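Local coordinates for ankyrin repeat family protein (Enterococcus faecalis, PDB 3HRA), which is of unknown function but, as an ankyrin repeat protein, probably serves as a scaffold for binding other proteins, at residues Arg16-Lys22 against Asn49-Ile54; Asp64-Gln68 against Thr96-His102; Asn108-Ala113 against Leu125-Glu131; Gln136-Thr142 against Ile173-Ser177. All coordinates share one frame; numbering follows the deposited sequence.

Overall arrangement
The four contacts sample an ankyrin repeat solenoid. Contacts 1 and 3 involve helices, contacts 2 and 4 the loops between helix pairs. Contact 3 is buried, with its centre about 7 Å from that of the chain, and is made largely of leucine and alanine carbons. Contact 1, about 20 Å out, sets a small apolar centre between two salt bridges. The partly buried loop contacts differ: contact 2 ties Asn66 and Lys101 side chains to backbone atoms, contact 4 rests on a backbone-to-backbone bond. Contacts 2 and 3 touch where Arg130 makes a weak hydrogen bond to Pro97 O; contacts 3 and 4 meet through Ile111. Contacts 1 and 4 lie on opposite sides of the chain's centre.

Contact 1 (Arg16-Lys22 against Asn49-Ile54); sequences RDTKKVK and NNDIEI
Arg16 reaches across to Asp51 where two neighbouring helices of the ankyrin solenoid, 18-25 and 52-60, begin side by side. Arg16 ends the preceding helix in a Schellman motif, and from there its side chain curls round. Arg16 CB already lies 3.8 Å from Asp51 OD2. The chain bends at chi2 and chi3, which brings Arg16 CD to 3.2 Å from Asn49 ND2 and turns the guanidinium side-on to the carboxylate. Arg16 NE donates to Asp51 OD2 (2.7 Å) and Arg16 NH2 to Asp51 OD1 (2.8 Å), both acceptors lying close to the guanidinium plane. Two bonds to two oxygens restrain rotation of the carboxylate, while the Asn49 amide forms an offset stack on one guanidinium face, the planes 13° apart. Next to these polar groups, Ile54 pushes CG1 and CD1 against Thr18 and touches Val21 CG2 with CD1 at 4.0 Å; Val21 also packs on Leu9 and Ala12 of helix 8-14. A water accepts from Ile54 N and lies 3.2 Å from Thr18 OG1, with which it is also hydrogen-bonded. One turn further along, the extended Lys22 chain forms a second salt bridge, NZ meeting Glu53 OE1 at 2.8 Å on the anti lone pair.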
loop_
_atom_site.group_PDB
_atom_site.type_symbol
_atom_site.label_atom_id
_atom_site.label_comp_id
_atom_site.label_asym_id
_atom_site.label_seq_id
_atom_site.Cartn_x
_atom_site.Cartn_y
_atom_site.Cartn_z
ATOM N N ARG A 16 -15.674 -3.618 -15.284
ATOM C CA ARG A 16 -14.498 -4.467 -15.464
ATOM C C ARG A 16 -14.235 -4.686 -16.941
ATOM O O ARG A 16 -13.754 -5.755 -17.333
ATOM C CB ARG A 16 -14.719 -5.822 -14.791
ATOM C CG ARG A 16 -15.496 -5.737 -13.478
ATOM C CD ARG A 16 -14.633 -5.200 -12.342
ATOM N NE ARG A 16 -13.429 -6.010 -12.164
ATOM C CZ ARG A 16 -13.339 -7.104 -11.409
ATOM N NH1 ARG A 16 -14.388 -7.562 -10.725
ATOM N NH2 ARG A 16 -12.190 -7.770 -11.363
ATOM N N ASP A 17 -14.556 -3.670 -17.747
ATOM C CA ASP A 17 -14.584 -3.814 -19.198
ATOM C C ASP A 17 -13.315 -3.219 -19.798
ATOM O O ASP A 17 -13.262 -2.045 -20.163
ATOM C CB ASP A 17 -15.845 -3.155 -19.767
ATOM C CG ASP A 17 -16.093 -3.520 -21.235
ATOM O OD1 ASP A 17 -15.141 -3.948 -21.923
ATOM O OD2 ASP A 17 -17.244 -3.376 -21.700
ATOM N N THR A 18 -12.287 -4.055 -19.875
ATOM C CA THR A 18 -10.964 -3.624 -20.314
ATOM C C THR A 18 -11.012 -2.997 -21.722
ATOM O O THR A 18 -10.400 -1.954 -21.976
ATOM C CB THR A 18 -10.017 -4.823 -20.320
ATOM O OG1 THR A 18 -9.991 -5.391 -19.003
ATOM C CG2 THR A 18 -8.616 -4.398 -20.735
ATOM N N LYS A 19 -11.728 -3.643 -22.636
ATOM C CA LYS A 19 -11.813 -3.142 -24.009
ATOM C C LYS A 19 -12.512 -1.784 -24.079
ATOM O O LYS A 19 -12.071 -0.894 -24.810
ATOM C CB LYS A 19 -12.502 -4.159 -24.918
ATOM C CG LYS A 19 -11.721 -5.457 -25.052
ATOM C CD LYS A 19 -12.436 -6.441 -25.979
ATOM C CE LYS A 19 -12.262 -7.872 -25.476
ATOM N NZ LYS A 19 -10.876 -8.116 -24.991
ATOM N N LYS A 20 -13.595 -1.620 -23.324
ATOM C CA LYS A 20 -14.285 -0.320 -23.256
ATOM C C LYS A 20 -13.398 0.774 -22.656
ATOM O O LYS A 20 -13.409 1.911 -23.126
ATOM C CB LYS A 20 -15.592 -0.437 -22.453
ATOM C CG LYS A 20 -16.479 0.819 -22.480
ATOM C CD LYS A 20 -16.930 1.150 -23.901
ATOM C CE LYS A 20 -17.879 2.343 -23.907
ATOM N NZ LYS A 20 -18.515 2.576 -25.233
ATOM N N VAL A 21 -12.641 0.443 -21.609
ATOM C CA VAL A 21 -11.657 1.370 -21.042
ATOM C C VAL A 21 -10.668 1.863 -22.091
ATOM O O VAL A 21 -10.451 3.065 -22.226
ATOM C CB VAL A 21 -10.890 0.755 -19.860
ATOM C CG1 VAL A 21 -9.669 1.626 -19.519
ATOM C CG2 VAL A 21 -11.801 0.639 -18.679
ATOM N N LYS A 22 -10.100 0.939 -22.861
ATOM C CA LYS A 22 -9.108 1.301 -23.865
ATOM C C LYS A 22 -9.729 2.118 -24.989
ATOM O O LYS A 22 -9.088 3.026 -25.506
ATOM C CB LYS A 22 -8.398 0.059 -24.400
ATOM C CG LYS A 22 -7.490 -0.554 -23.377
ATOM C CD LYS A 22 -6.858 -1.863 -23.841
ATOM C CE LYS A 22 -5.693 -2.243 -22.941
ATOM N NZ LYS A 22 -4.901 -3.387 -23.487
ATOM N N ASN A 49 -10.352 -3.574 -7.646
ATOM C CA ASN A 49 -10.743 -4.785 -8.368
ATOM C C ASN A 49 -9.573 -5.705 -8.756
ATOM O O ASN A 49 -9.781 -6.856 -9.172
ATOM C CB ASN A 49 -11.488 -4.414 -9.653
ATOM C CG ASN A 49 -12.929 -4.015 -9.407
ATOM O OD1 ASN A 49 -13.585 -4.536 -8.516
ATOM N ND2 ASN A 49 -13.430 -3.090 -10.215
ATOM N N ASN A 50 -8.355 -5.189 -8.612
ATOM C CA ASN A 50 -7.144 -5.818 -9.169
ATOM C C ASN A 50 -7.262 -6.114 -10.667
ATOM O O ASN A 50 -6.845 -7.172 -11.143
ATOM C CB ASN A 50 -6.690 -7.060 -8.391
ATOM C CG ASN A 50 -5.220 -7.387 -8.627
ATOM O OD1 ASN A 50 -4.411 -6.505 -8.916
ATOM N ND2 ASN A 50 -4.868 -8.668 -8.502
ATOM N N ASP A 51 -7.810 -5.145 -11.401
ATOM C CA ASP A 51 -7.826 -5.203 -12.851
ATOM C C ASP A 51 -6.522 -4.598 -13.361
ATOM O O ASP A 51 -6.415 -3.388 -13.597
ATOM C CB ASP A 51 -9.057 -4.492 -13.422
ATOM C CG ASP A 51 -10.332 -5.310 -13.265
ATOM O OD1 ASP A 51 -10.273 -6.552 -13.078
ATOM O OD2 ASP A 51 -11.411 -4.712 -13.335
ATOM N N ILE A 52 -5.531 -5.467 -13.519
ATOM C CA ILE A 52 -4.167 -5.033 -13.768
ATOM C C ILE A 52 -4.023 -4.289 -15.112
ATOM O O ILE A 52 -3.357 -3.254 -15.195
ATOM C CB ILE A 52 -3.209 -6.245 -13.698
ATOM C CG1 ILE A 52 -3.210 -6.825 -12.277
ATOM C CG2 ILE A 52 -1.821 -5.848 -14.094
ATOM C CD1 ILE A 52 -2.471 -8.181 -12.131
ATOM N N GLU A 53 -4.628 -4.819 -16.163
ATOM C CA GLU A 53 -4.457 -4.214 -17.477
ATOM C C GLU A 53 -5.142 -2.847 -17.544
ATOM O O GLU A 53 -4.604 -1.904 -18.128
ATOM C CB GLU A 53 -4.963 -5.151 -18.582
ATOM C CG GLU A 53 -4.775 -4.605 -20.001
ATOM C CD GLU A 53 -3.309 -4.378 -20.381
ATOM O OE1 GLU A 53 -3.069 -3.804 -21.471
ATOM O OE2 GLU A 53 -2.398 -4.781 -19.606
ATOM N N ILE A 54 -6.320 -2.739 -16.932
ATOM C CA ILE A 54 -7.018 -1.465 -16.866
ATOM C C ILE A 54 -6.154 -0.458 -16.107
ATOM O O ILE A 54 -5.994 0.690 -16.534
ATOM C CB ILE A 54 -8.420 -1.612 -16.222
ATOM C CG1 ILE A 54 -9.364 -2.330 -17.198
ATOM C CG2 ILE A 54 -8.987 -0.235 -15.808
ATOM C CD1 ILE A 54 -10.739 -2.639 -16.626
HETATM O O HOH W 1 -7.965 -5.522 -16.543
#

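Contact 2 (Asp64-Gln68 against Thr96-His102)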
loop_
_atom_site.group_PDB
_atom_site.type_symbol
_atom_site.label_atom_id
_atom_site.label_comp_id
_atom_site.label_asym_id
_atom_site.label_seq_id
_atom_site.Cartn_x
_atom_site.Cartn_y
_atom_site.Cartn_z
ATOM N N ASP A 64 -3.708 9.902 -11.911
ATOM C CA ASP A 64 -2.960 10.310 -10.720
ATOM C C ASP A 64 -2.992 9.194 -9.680
ATOM O O ASP A 64 -4.056 8.891 -9.136
ATOM C CB ASP A 64 -3.604 11.570 -10.154
ATOM C CG ASP A 64 -2.822 12.173 -9.001
ATOM O OD1 ASP A 64 -1.827 11.579 -8.534
ATOM O OD2 ASP A 64 -3.225 13.273 -8.570
ATOM N N ILE A 65 -1.837 8.572 -9.417
ATOM C CA ILE A 65 -1.787 7.457 -8.479
ATOM C C ILE A 65 -1.943 7.937 -7.028
ATOM O O ILE A 65 -2.113 7.138 -6.112
ATOM C CB ILE A 65 -0.487 6.616 -8.613
ATOM C CG1 ILE A 65 0.744 7.457 -8.253
ATOM C CG2 ILE A 65 -0.367 6.002 -10.028
ATOM C CD1 ILE A 65 1.958 6.641 -7.856
ATOM N N ASN A 66 -1.917 9.249 -6.834
ATOM C CA ASN A 66 -1.974 9.820 -5.487
ATOM C C ASN A 66 -3.317 10.481 -5.134
ATOM O O ASN A 66 -3.449 11.090 -4.082
ATOM C CB ASN A 66 -0.830 10.835 -5.297
ATOM C CG ASN A 66 0.531 10.205 -5.483
ATOM O OD1 ASN A 66 0.875 9.274 -4.781
ATOM N ND2 ASN A 66 1.313 10.711 -6.447
ATOM N N LEU A 67 -4.309 10.356 -6.003
ATOM C CA LEU A 67 -5.588 11.037 -5.776
ATOM C C LEU A 67 -6.405 10.218 -4.783
ATOM O O LEU A 67 -6.886 9.133 -5.111
ATOM C CB LEU A 67 -6.340 11.216 -7.103
ATOM C CG LEU A 67 -7.489 12.249 -7.117
ATOM C CD1 LEU A 67 -7.939 12.586 -8.532
ATOM C CD2 LEU A 67 -8.692 11.806 -6.292
ATOM N N GLN A 68 -6.566 10.751 -3.572
ATOM C CA GLN A 68 -7.205 10.012 -2.481
ATOM C C GLN A 68 -8.730 10.040 -2.527
ATOM O O GLN A 68 -9.343 11.081 -2.807
ATOM C CB GLN A 68 -6.740 10.547 -1.123
ATOM C CG GLN A 68 -5.277 10.346 -0.868
ATOM C CD GLN A 68 -4.779 11.132 0.330
ATOM O OE1 GLN A 68 -4.488 10.562 1.387
ATOM N NE2 GLN A 68 -4.681 12.438 0.175
ATOM N N THR A 96 4.954 8.535 -9.908
ATOM C CA THR A 96 5.726 9.117 -8.811
ATOM C C THR A 96 4.843 9.199 -7.573
ATOM O O THR A 96 3.957 10.042 -7.489
ATOM C CB THR A 96 6.251 10.546 -9.152
ATOM O OG1 THR A 96 7.072 10.506 -10.324
ATOM C CG2 THR A 96 7.065 11.127 -7.973
ATOM N N PRO A 97 5.075 8.309 -6.607
ATOM C CA PRO A 97 4.263 8.329 -5.378
ATOM C C PRO A 97 4.493 9.603 -4.586
ATOM O O PRO A 97 5.617 10.116 -4.541
ATOM C CB PRO A 97 4.795 7.129 -4.586
ATOM C CG PRO A 97 5.434 6.227 -5.629
ATOM C CD PRO A 97 5.991 7.158 -6.669
ATOM N N ASP A 98 3.427 10.119 -3.988
ATOM C CA ASP A 98 3.500 11.310 -3.133
ATOM C C ASP A 98 3.570 10.847 -1.684
ATOM O O ASP A 98 2.559 10.441 -1.103
ATOM C CB ASP A 98 2.260 12.205 -3.343
ATOM C CG ASP A 98 2.314 13.518 -2.531
ATOM O OD1 ASP A 98 3.142 13.640 -1.605
ATOM O OD2 ASP A 98 1.497 14.426 -2.817
ATOM N N LEU A 99 4.745 10.930 -1.077
ATOM C CA LEU A 99 4.891 10.404 0.273
ATOM C C LEU A 99 4.401 11.350 1.384
ATOM O O LEU A 99 4.531 11.036 2.577
ATOM C CB LEU A 99 6.331 9.942 0.525
ATOM C CG LEU A 99 6.929 8.938 -0.467
ATOM C CD1 LEU A 99 8.209 8.370 0.107
ATOM C CD2 LEU A 99 5.956 7.828 -0.791
ATOM N N ASN A 100 3.833 12.494 1.012
ATOM C CA ASN A 100 3.163 13.346 1.993
ATOM C C ASN A 100 1.668 13.047 2.121
ATOM O O ASN A 100 0.966 13.665 2.940
ATOM C CB ASN A 100 3.379 14.832 1.705
ATOM C CG ASN A 100 4.812 15.255 1.894
ATOM O OD1 ASN A 100 5.473 14.864 2.862
ATOM N ND2 ASN A 100 5.309 16.058 0.961
ATOM N N LYS A 101 1.187 12.104 1.317
ATOM C CA LYS A 101 -0.193 11.631 1.431
ATOM C C LYS A 101 -0.267 10.333 2.244
ATOM O O LYS A 101 0.464 9.379 1.963
ATOM C CB LYS A 101 -0.806 11.467 0.044
ATOM C CG LYS A 101 -1.002 12.834 -0.642
ATOM C CD LYS A 101 -1.798 12.750 -1.899
ATOM C CE LYS A 101 -2.160 14.149 -2.379
ATOM N NZ LYS A 101 -2.885 14.130 -3.684
ATOM N N HIS A 102 -1.119 10.319 3.274
ATOM C CA HIS A 102 -1.204 9.177 4.185
ATOM C C HIS A 102 -2.623 8.612 4.229
ATOM O O HIS A 102 -3.597 9.305 3.863
ATOM C CB HIS A 102 -0.747 9.576 5.595
ATOM C CG HIS A 102 0.550 10.328 5.608
ATOM N ND1 HIS A 102 1.744 9.767 5.210
ATOM C CD2 HIS A 102 0.832 11.602 5.953
ATOM C CE1 HIS A 102 2.705 10.667 5.301
ATOM N NE2 HIS A 102 2.181 11.786 5.760
HETATM O O HOH W 2 -2.665 14.202 -6.264
HETATM O O HOH W 3 -5.558 13.400 -2.578
#
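The amide of Asn66 faces residues Thr96 to Asp98 and is held at its edge and over one face. At the edge, Asn66 ND2 donates to Thr96 O (2.9 Å), the acceptor lying almost exactly in the amide plane. Over one face comes Asp98, whose CB rests 3.4 Å from Asn66 CG and whose carboxylate plane stands nearly perpendicular to the amide. Asp98 N, on this same side, donates to Asn66 OD1 (2.8 Å), approaching from well above the carbonyl plane. With both ends engaged, the amide has little freedom to flip. This is the stacking of adjacent loops in an ankyrin solenoid: each segment forms a type I turn, Asp64 to Leu67 and Asp98 to Lys101, and in each the leading aspartate closes an Asx turn onto the backbone N two residues on. Lys101 spans the gap between them. Its side chain, fully extended beyond CG, carries Lys101 NZ to Asn66 O at 3.1 Å, again above the carbonyl plane. One water joins Lys101 NZ to Asp64 OD2 and another joins it to Gln68 N, while the aliphatic part of Lys101 passes at a slant over the end of the Gln68 side chain. Inward, Ile65 CD1 comes within 3.7 Å of Pro97 N and 4.1 Å of Pro97 CG, and both residues also touch Tyr76 of helix 75-81.

Contact 3 (Asn108-Ala113 against Leu125-Glu131)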
loop_
_atom_site.group_PDB
_atom_site.type_symbol
_atom_site.label_atom_id
_atom_site.label_comp_id
_atom_site.label_asym_id
_atom_site.label_seq_id
_atom_site.Cartn_x
_atom_site.Cartn_y
_atom_site.Cartn_z
ATOM N N ASN A 108 1.547 4.964 5.813
ATOM C CA ASN A 108 1.994 4.972 4.417
ATOM C C ASN A 108 1.580 3.681 3.697
ATOM O O ASN A 108 0.646 3.003 4.125
ATOM C CB ASN A 108 3.517 5.138 4.376
ATOM C CG ASN A 108 4.247 4.064 5.164
ATOM O OD1 ASN A 108 3.636 3.121 5.686
ATOM N ND2 ASN A 108 5.567 4.209 5.271
ATOM N N ALA A 109 2.263 3.331 2.607
ATOM C CA ALA A 109 1.962 2.061 1.943
ATOM C C ALA A 109 2.585 0.838 2.623
ATOM O O ALA A 109 2.028 -0.263 2.559
ATOM C CB ALA A 109 2.339 2.110 0.452
ATOM N N LEU A 110 3.718 1.039 3.293
ATOM C CA LEU A 110 4.525 -0.057 3.847
ATOM C C LEU A 110 3.979 -0.632 5.167
ATOM O O LEU A 110 3.981 -1.837 5.376
ATOM C CB LEU A 110 5.967 0.433 4.029
ATOM C CG LEU A 110 7.041 -0.524 4.554
ATOM C CD1 LEU A 110 7.076 -1.806 3.763
ATOM C CD2 LEU A 110 8.416 0.153 4.523
ATOM N N ILE A 111 3.511 0.235 6.060
ATOM C CA ILE A 111 2.955 -0.232 7.326
ATOM C C ILE A 111 1.832 -1.267 7.149
ATOM O O ILE A 111 1.921 -2.356 7.699
ATOM C CB ILE A 111 2.522 0.933 8.237
ATOM C CG1 ILE A 111 3.763 1.735 8.671
ATOM C CG2 ILE A 111 1.791 0.392 9.454
ATOM C CD1 ILE A 111 3.445 3.036 9.450
ATOM N N PRO A 112 0.781 -0.933 6.372
ATOM C CA PRO A 112 -0.307 -1.903 6.170
ATOM C C PRO A 112 0.129 -3.106 5.328
ATOM O O PRO A 112 -0.373 -4.201 5.543
ATOM C CB PRO A 112 -1.394 -1.106 5.430
ATOM C CG PRO A 112 -0.808 0.215 5.092
ATOM C CD PRO A 112 0.542 0.361 5.703
ATOM N N ALA A 113 1.045 -2.925 4.375
ATOM C CA ALA A 113 1.550 -4.076 3.622
ATOM C C ALA A 113 2.140 -5.111 4.578
ATOM O O ALA A 113 1.899 -6.306 4.439
ATOM C CB ALA A 113 2.591 -3.646 2.596
ATOM N N LEU A 125 8.575 -2.287 -1.852
ATOM C CA LEU A 125 8.683 -0.952 -1.283
ATOM C C LEU A 125 10.073 -0.710 -0.682
ATOM O O LEU A 125 10.622 0.392 -0.806
ATOM C CB LEU A 125 7.584 -0.711 -0.249
ATOM C CG LEU A 125 6.160 -0.699 -0.828
ATOM C CD1 LEU A 125 5.149 -0.923 0.287
ATOM C CD2 LEU A 125 5.862 0.605 -1.578
ATOM N N LEU A 126 10.636 -1.732 -0.040
ATOM C CA LEU A 126 11.991 -1.607 0.492
ATOM C C LEU A 126 13.033 -1.407 -0.635
ATOM O O LEU A 126 13.907 -0.541 -0.528
ATOM C CB LEU A 126 12.345 -2.799 1.384
ATOM C CG LEU A 126 11.547 -2.913 2.694
ATOM C CD1 LEU A 126 11.899 -4.186 3.444
ATOM C CD2 LEU A 126 11.777 -1.701 3.580
ATOM N N GLU A 127 12.920 -2.182 -1.715
ATOM C CA GLU A 127 13.871 -2.111 -2.832
ATOM C C GLU A 127 13.801 -0.795 -3.598
ATOM O O GLU A 127 14.832 -0.169 -3.849
ATOM C CB GLU A 127 13.679 -3.288 -3.810
ATOM C CG GLU A 127 13.931 -4.660 -3.200
ATOM C CD GLU A 127 13.731 -5.804 -4.194
ATOM O OE1 GLU A 127 13.381 -5.535 -5.373
ATOM O OE2 GLU A 127 13.926 -6.971 -3.789
ATOM N N ASP A 128 12.595 -0.371 -3.985
ATOM C CA ASP A 128 12.454 0.782 -4.885
ATOM C C ASP A 128 11.273 1.706 -4.562
ATOM O O ASP A 128 10.639 2.257 -5.473
ATOM C CB ASP A 128 12.361 0.325 -6.354
ATOM C CG ASP A 128 13.713 -0.119 -6.932
ATOM O OD1 ASP A 128 14.748 0.532 -6.651
ATOM O OD2 ASP A 128 13.732 -1.127 -7.672
ATOM N N GLY A 129 11.027 1.909 -3.271
ATOM C CA GLY A 129 9.861 2.638 -2.810
ATOM C C GLY A 129 10.048 4.034 -2.226
ATOM O O GLY A 129 9.131 4.855 -2.339
ATOM N N ARG A 130 11.194 4.309 -1.599
ATOM C CA ARG A 130 11.446 5.629 -1.008
ATOM C C ARG A 130 10.791 5.755 0.368
ATOM O O ARG A 130 11.112 6.661 1.151
ATOM C CB ARG A 130 10.937 6.727 -1.950
ATOM C CG ARG A 130 11.618 8.081 -1.790
ATOM C CD ARG A 130 10.879 9.139 -2.600
ATOM N NE ARG A 130 10.571 8.677 -3.949
ATOM C CZ ARG A 130 9.545 9.112 -4.683
ATOM N NH1 ARG A 130 8.702 10.020 -4.192
ATOM N NH2 ARG A 130 9.361 8.621 -5.915
ATOM N N GLU A 131 9.865 4.842 0.654
ATOM C CA GLU A 131 9.195 4.777 1.953
ATOM C C GLU A 131 10.227 4.691 3.089
ATOM O O GLU A 131 11.198 3.956 2.995
ATOM C CB GLU A 131 8.278 3.550 2.009
ATOM C CG GLU A 131 7.226 3.484 0.890
ATOM C CD GLU A 131 6.052 4.396 1.151
ATOM O OE1 GLU A 131 5.992 4.949 2.267
ATOM O OE2 GLU A 131 5.197 4.574 0.244
HETATM O O HOH W 4 3.071 6.171 1.232
#
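Leu110 and Leu125 pass one another head to tail between the paired helices 110-115 and 119-128, the antiparallel helix pair of the ankyrin fold. Leu125 keeps CG beside its backbone N (chi1 -65°), and CD1 of this leucine enters the first turn of the other helix, 3.7 Å from Leu110 CA and 4.1 Å from Ala109 CB, with Ala113 CB a little farther off. Leu110 differs, with CG opposite the backbone N (chi1 -178°). Its branches then part company: CD1 meets Leu125, whereas Leu110 CD2 runs on to Leu126 CD2 at 4.0 Å, the two side chains crossing at about a right angle. Asn108, at the place of the threonine in the ankyrin TPLH consensus, tucks CG between its backbone N and carbonyl carbon. From there Asn108 OD1 accepts from Ile111 N (2.9 Å) along a nearly straight line, a capping bond at the turn that leads into the helix. Glu131 folds back at chi2 (-78°), bringing its carboxylate over this capped end, its plane almost perpendicular to the Asn108 amide. Glu131 OE1 sits 3.3 Å from Asn108 CB. On the other oxygen, OE2, Tyr76 OH makes a hydrogen bond, and a water donating to Glu131 OE2 (2.8 Å) also accepts from Ala109 N.

Contact 4 (Gln136-Thr142 against Ile173-Ser177)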
loop_
_atom_site.group_PDB
_atom_site.type_symbol
_atom_site.label_atom_id
_atom_site.label_comp_id
_atom_site.label_asym_id
_atom_site.label_seq_id
_atom_site.Cartn_x
_atom_site.Cartn_y
_atom_site.Cartn_z
ATOM N N GLN A 136 5.979 6.210 11.202
ATOM C CA GLN A 136 4.971 5.839 12.190
ATOM C C GLN A 136 3.605 6.373 11.822
ATOM O O GLN A 136 3.476 7.499 11.311
ATOM C CB GLN A 136 5.346 6.389 13.567
ATOM C CG GLN A 136 6.513 5.668 14.241
ATOM C CD GLN A 136 6.929 6.355 15.526
ATOM O OE1 GLN A 136 6.557 5.938 16.630
ATOM N NE2 GLN A 136 7.700 7.421 15.390
ATOM N N ASN A 137 2.573 5.592 12.111
ATOM C CA ASN A 137 1.205 6.075 11.922
ATOM C C ASN A 137 0.656 6.782 13.169
ATOM O O ASN A 137 1.425 7.107 14.090
ATOM C CB ASN A 137 0.269 4.966 11.406
ATOM C CG ASN A 137 0.146 3.763 12.360
ATOM O OD1 ASN A 137 -0.140 2.648 11.910
ATOM N ND2 ASN A 137 0.354 3.976 13.652
ATOM N N ASP A 138 -0.656 7.041 13.190
ATOM C CA ASP A 138 -1.268 7.855 14.259
ATOM C C ASP A 138 -1.146 7.219 15.637
ATOM O O ASP A 138 -1.215 7.915 16.654
ATOM C CB ASP A 138 -2.754 8.136 13.993
ATOM C CG ASP A 138 -2.970 9.177 12.925
ATOM O OD1 ASP A 138 -4.130 9.334 12.497
ATOM O OD2 ASP A 138 -1.988 9.834 12.505
ATOM N N PHE A 139 -0.972 5.899 15.652
ATOM C CA PHE A 139 -0.820 5.142 16.882
ATOM C C PHE A 139 0.630 5.041 17.325
ATOM O O PHE A 139 0.900 4.484 18.384
ATOM C CB PHE A 139 -1.408 3.730 16.724
ATOM C CG PHE A 139 -2.750 3.714 16.056
ATOM C CD1 PHE A 139 -3.894 4.063 16.763
ATOM C CD2 PHE A 139 -2.876 3.348 14.726
ATOM C CE1 PHE A 139 -5.135 4.057 16.154
ATOM C CE2 PHE A 139 -4.127 3.343 14.104
ATOM C CZ PHE A 139 -5.253 3.693 14.822
ATOM N N GLY A 140 1.556 5.541 16.504
ATOM C CA GLY A 140 2.978 5.411 16.778
ATOM C C GLY A 140 3.552 4.092 16.272
ATOM O O GLY A 140 4.735 3.794 16.491
ATOM N N TYR A 141 2.723 3.304 15.590
ATOM C CA TYR A 141 3.142 1.994 15.115
ATOM C C TYR A 141 4.028 2.156 13.897
ATOM O O TYR A 141 3.731 2.953 13.019
ATOM C CB TYR A 141 1.960 1.111 14.687
ATOM C CG TYR A 141 0.987 0.702 15.770
ATOM C CD1 TYR A 141 -0.318 0.355 15.446
ATOM C CD2 TYR A 141 1.361 0.665 17.105
ATOM C CE1 TYR A 141 -1.218 -0.028 16.415
ATOM C CE2 TYR A 141 0.460 0.278 18.089
ATOM C CZ TYR A 141 -0.824 -0.070 17.737
ATOM O OH TYR A 141 -1.732 -0.455 18.702
ATOM N N THR A 142 5.102 1.376 13.860
ATOM C CA THR A 142 5.905 1.198 12.656
ATOM C C THR A 142 5.448 -0.095 11.984
ATOM O O THR A 142 4.654 -0.857 12.561
ATOM C CB THR A 142 7.397 1.016 13.000
ATOM O OG1 THR A 142 7.546 -0.116 13.870
ATOM C CG2 THR A 142 7.946 2.263 13.691
ATOM N N ILE A 173 12.175 1.857 18.396
ATOM C CA ILE A 173 11.073 2.826 18.338
ATOM C C ILE A 173 9.881 2.395 19.195
ATOM O O ILE A 173 9.434 1.259 19.116
ATOM C CB ILE A 173 10.614 3.078 16.880
ATOM C CG1 ILE A 173 11.761 3.711 16.084
ATOM C CG2 ILE A 173 9.363 3.969 16.849
ATOM C CD1 ILE A 173 11.547 3.794 14.560
ATOM N N LYS A 174 9.374 3.317 20.016
ATOM C CA LYS A 174 8.207 3.057 20.860
ATOM C C LYS A 174 6.950 3.656 20.252
ATOM O O LYS A 174 6.964 4.776 19.730
ATOM C CB LYS A 174 8.420 3.620 22.275
ATOM C CG LYS A 174 9.520 2.894 23.078
ATOM C CD LYS A 174 9.816 3.599 24.397
ATOM C CE LYS A 174 10.877 2.834 25.194
ATOM N NZ LYS A 174 11.356 3.601 26.381
ATOM N N ASP A 175 5.857 2.904 20.307
ATOM C CA ASP A 175 4.568 3.451 19.894
ATOM C C ASP A 175 4.007 4.380 20.964
ATOM O O ASP A 175 4.700 4.693 21.940
ATOM C CB ASP A 175 3.575 2.351 19.483
ATOM C CG ASP A 175 3.166 1.431 20.635
ATOM O OD1 ASP A 175 2.653 0.339 20.341
ATOM O OD2 ASP A 175 3.333 1.781 21.824
ATOM N N ASN A 176 2.768 4.836 20.776
ATOM C CA ASN A 176 2.165 5.821 21.676
ATOM C C ASN A 176 1.873 5.254 23.066
ATOM O O ASN A 176 1.626 6.016 24.006
ATOM C CB ASN A 176 0.874 6.391 21.078
ATOM C CG ASN A 176 1.116 7.272 19.863
ATOM O OD1 ASN A 176 0.178 7.596 19.124
ATOM N ND2 ASN A 176 2.363 7.672 19.650
ATOM N N SER A 177 1.871 3.925 23.190
ATOM C CA SER A 177 1.713 3.285 24.496
ATOM C C SER A 177 3.062 3.036 25.163
ATOM O O SER A 177 3.130 2.492 26.271
ATOM C CB SER A 177 0.927 1.972 24.380
ATOM O OG SER A 177 1.711 0.912 23.829
#
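Two first torsions set Asp175 alongside Tyr141, the carboxylate and the ring heading in a common direction: the aspartate swings CG between its backbone N and carbonyl carbon (chi1 65°), while the tyrosine keeps CG beside its N (chi1 -65°). Asp175 OD1 comes to the ring edge, 3.1 Å from Tyr141 CE2 and near the ring plane, and also bonds Tyr184 OH. The other oxygen, Asp175 OD2, closes an Asx turn by accepting from Ser177 N (2.9 Å), and takes Ser177 OG and Arg179 N besides. These are neighbouring loops of the ankyrin solenoid. The first forms a type I turn from Asn137 to Gly140 and offers Phe139 O to Asn176 N (3.1 Å), the one clear hydrogen bond between them. Gly140, at positive phi, lies directly against Asp175, their CA atoms 4.0 Å apart; Gly140 O receives a CA-H...O contact from Asp175 CA (3.4 Å). Towards the helices, Thr142 CG2 meets Ile173 CG2 at 3.9 Å, while its OG1 caps Ile145 N. Tied by Ser177, Arg179 and Tyr184, the Asp175 carboxylate has little freedom to turn, and its negative charge is probably eased by these donors.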